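Local structure of sperm-specific class P protein 34 (Caenorhabditis elegans, 1M1S) at residues L39-K44 / G64-D69. The protein is of unknown function but belongs to the major sperm protein family, whose best-known members assemble into the filaments that drive crawling nematode sperm. Residues are numbered along the deposited sequence; the frame is centred on the assembly and turned at random.
Sequences LAFKVK and GKSKLD
Phe41 and Val43 face Ser66 and Leu68 in the core of the immunoglobulin-like beta sandwich of the major sperm protein domain. Strands 38-45 and 65-72 run in the same direction, both flanking strand 51-60, and the side chains of these four residues point toward the opposing strand; Phe41 and Ser66 lie with CA atoms 9.9 Å apart. From Phe41, CB points toward the other strand, and CG sits between the backbone N and the carbonyl carbon (chi1 70°), which carries the ring inward from its strand. Along one rim, CD1 lies 3.6 Å from CG2 of Val43, which meets this edge in the plane of the ring. Diagonally across the ring from CD1, CE2 comes to 4.1 Å from Ser66 CB, an oblique approach that is plain van der Waals contact. The serine hydroxyl has other business: OG is hydrogen-bonded to the carbonyl oxygen of Phe59 on the intervening strand, while Val60 touches both Phe41 and Ser66. Further down, Leu68 has CG anti to its backbone N (chi1 -173°), and its side chain slides past that of Val43 in the opposite direction, bringing CD1 within 4.1 Å of Val43 CG2, the same methyl that borders the phenyl ring.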
loop_
_atom_site.group_PDB
_atom_site.type_symbol
_atom_site.label_atom_id
_atom_site.label_comp_id
_atom_site.label_asym_id
_atom_site.label_seq_id
_atom_site.Cartn_x
_atom_site.Cartn_y
_atom_site.Cartn_z
ATOM N N LEU A 39 3.180 12.893 0.790
ATOM C CA LEU A 39 2.970 11.747 1.666
ATOM C C LEU A 39 4.021 10.643 1.494
ATOM O O LEU A 39 4.642 10.487 0.429
ATOM C CB LEU A 39 1.570 11.151 1.447
ATOM C CG LEU A 39 0.314 12.006 1.603
ATOM C CD1 LEU A 39 -0.868 11.222 1.080
ATOM C CD2 LEU A 39 0.106 12.420 3.049
ATOM N N ALA A 40 4.211 9.891 2.572
ATOM C CA ALA A 40 5.131 8.776 2.607
ATOM C C ALA A 40 4.233 7.613 2.944
ATOM O O ALA A 40 3.307 7.767 3.718
ATOM C CB ALA A 40 6.162 8.981 3.702
ATOM N N PHE A 41 4.427 6.472 2.314
ATOM C CA PHE A 41 3.580 5.355 2.664
ATOM C C PHE A 41 4.384 4.116 3.023
ATOM O O PHE A 41 5.473 3.895 2.479
ATOM C CB PHE A 41 2.496 5.096 1.597
ATOM C CG PHE A 41 3.005 4.540 0.290
ATOM C CD1 PHE A 41 3.157 3.165 0.110
ATOM C CD2 PHE A 41 3.269 5.380 -0.784
ATOM C CE1 PHE A 41 3.556 2.629 -1.126
ATOM C CE2 PHE A 41 3.671 4.856 -2.035
ATOM C CZ PHE A 41 3.816 3.475 -2.202
ATOM N N LYS A 42 3.838 3.342 3.960
ATOM C CA LYS A 42 4.431 2.102 4.442
ATOM C C LYS A 42 3.441 0.986 4.171
ATOM O O LYS A 42 2.278 1.117 4.522
ATOM C CB LYS A 42 4.656 2.191 5.943
ATOM C CG LYS A 42 5.153 0.897 6.556
ATOM C CD LYS A 42 5.452 1.069 8.007
ATOM C CE LYS A 42 5.922 -0.231 8.584
ATOM N NZ LYS A 42 6.299 -0.126 10.024
ATOM N N VAL A 43 3.907 -0.127 3.610
ATOM C CA VAL A 43 3.034 -1.270 3.297
ATOM C C VAL A 43 3.293 -2.527 4.161
ATOM O O VAL A 43 4.322 -3.188 4.025
ATOM C CB VAL A 43 3.120 -1.601 1.785
ATOM C CG1 VAL A 43 2.113 -2.651 1.389
ATOM C CG2 VAL A 43 2.894 -0.353 0.995
ATOM N N LYS A 44 2.343 -2.825 5.052
ATOM C CA LYS A 44 2.403 -3.967 5.965
ATOM C C LYS A 44 1.619 -5.087 5.335
ATOM O O LYS A 44 0.444 -4.932 5.022
ATOM C CB LYS A 44 1.823 -3.583 7.326
ATOM C CG LYS A 44 2.496 -2.356 7.900
ATOM C CD LYS A 44 1.709 -1.746 9.027
ATOM C CE LYS A 44 2.164 -2.270 10.375
ATOM N NZ LYS A 44 1.872 -1.276 11.445
ATOM N N GLY A 64 -1.409 13.698 -5.966
ATOM C CA GLY A 64 -0.864 12.847 -7.015
ATOM C C GLY A 64 -1.309 11.403 -7.087
ATOM O O GLY A 64 -2.443 11.068 -6.747
ATOM N N LYS A 65 -0.385 10.549 -7.513
ATOM C CA LYS A 65 -0.670 9.132 -7.711
ATOM C C LYS A 65 0.647 8.338 -7.674
ATOM O O LYS A 65 1.678 8.864 -8.081
ATOM C CB LYS A 65 -1.348 8.957 -9.090
ATOM C CG LYS A 65 -0.746 9.799 -10.273
ATOM C CD LYS A 65 -1.557 9.692 -11.582
ATOM C CE LYS A 65 -0.982 10.582 -12.698
ATOM N NZ LYS A 65 -1.767 10.571 -14.003
ATOM N N SER A 66 0.622 7.114 -7.130
ATOM C CA SER A 66 1.796 6.204 -7.010
ATOM C C SER A 66 1.276 4.774 -7.112
ATOM O O SER A 66 0.245 4.483 -6.489
ATOM C CB SER A 66 2.499 6.348 -5.663
ATOM O OG SER A 66 3.028 7.653 -5.499
ATOM N N LYS A 67 1.965 3.888 -7.852
ATOM C CA LYS A 67 1.458 2.507 -7.966
ATOM C C LYS A 67 1.916 1.459 -7.013
ATOM O O LYS A 67 3.039 1.492 -6.532
ATOM C CB LYS A 67 1.484 2.000 -9.397
ATOM C CG LYS A 67 2.826 1.692 -9.951
ATOM C CD LYS A 67 2.740 0.461 -10.808
ATOM C CE LYS A 67 4.019 0.223 -11.569
ATOM N NZ LYS A 67 3.928 -1.095 -12.253
ATOM N N LEU A 68 1.028 0.507 -6.793
ATOM C CA LEU A 68 1.339 -0.573 -5.906
ATOM C C LEU A 68 1.208 -1.881 -6.662
ATOM O O LEU A 68 0.208 -2.102 -7.330
ATOM C CB LEU A 68 0.354 -0.573 -4.699
ATOM C CG LEU A 68 0.579 -1.539 -3.541
ATOM C CD1 LEU A 68 1.970 -1.340 -2.926
ATOM C CD2 LEU A 68 -0.511 -1.329 -2.489
ATOM N N ASP A 69 2.258 -2.706 -6.566
ATOM C CA ASP A 69 2.315 -4.005 -7.209
ATOM C C ASP A 69 2.219 -5.169 -6.214
ATOM O O ASP A 69 3.172 -5.380 -5.460
ATOM C CB ASP A 69 3.558 -4.126 -8.082
ATOM C CG ASP A 69 3.567 -3.199 -9.240
ATOM O OD1 ASP A 69 2.472 -2.598 -9.433
ATOM O OD2 ASP A 69 4.582 -3.074 -9.941
#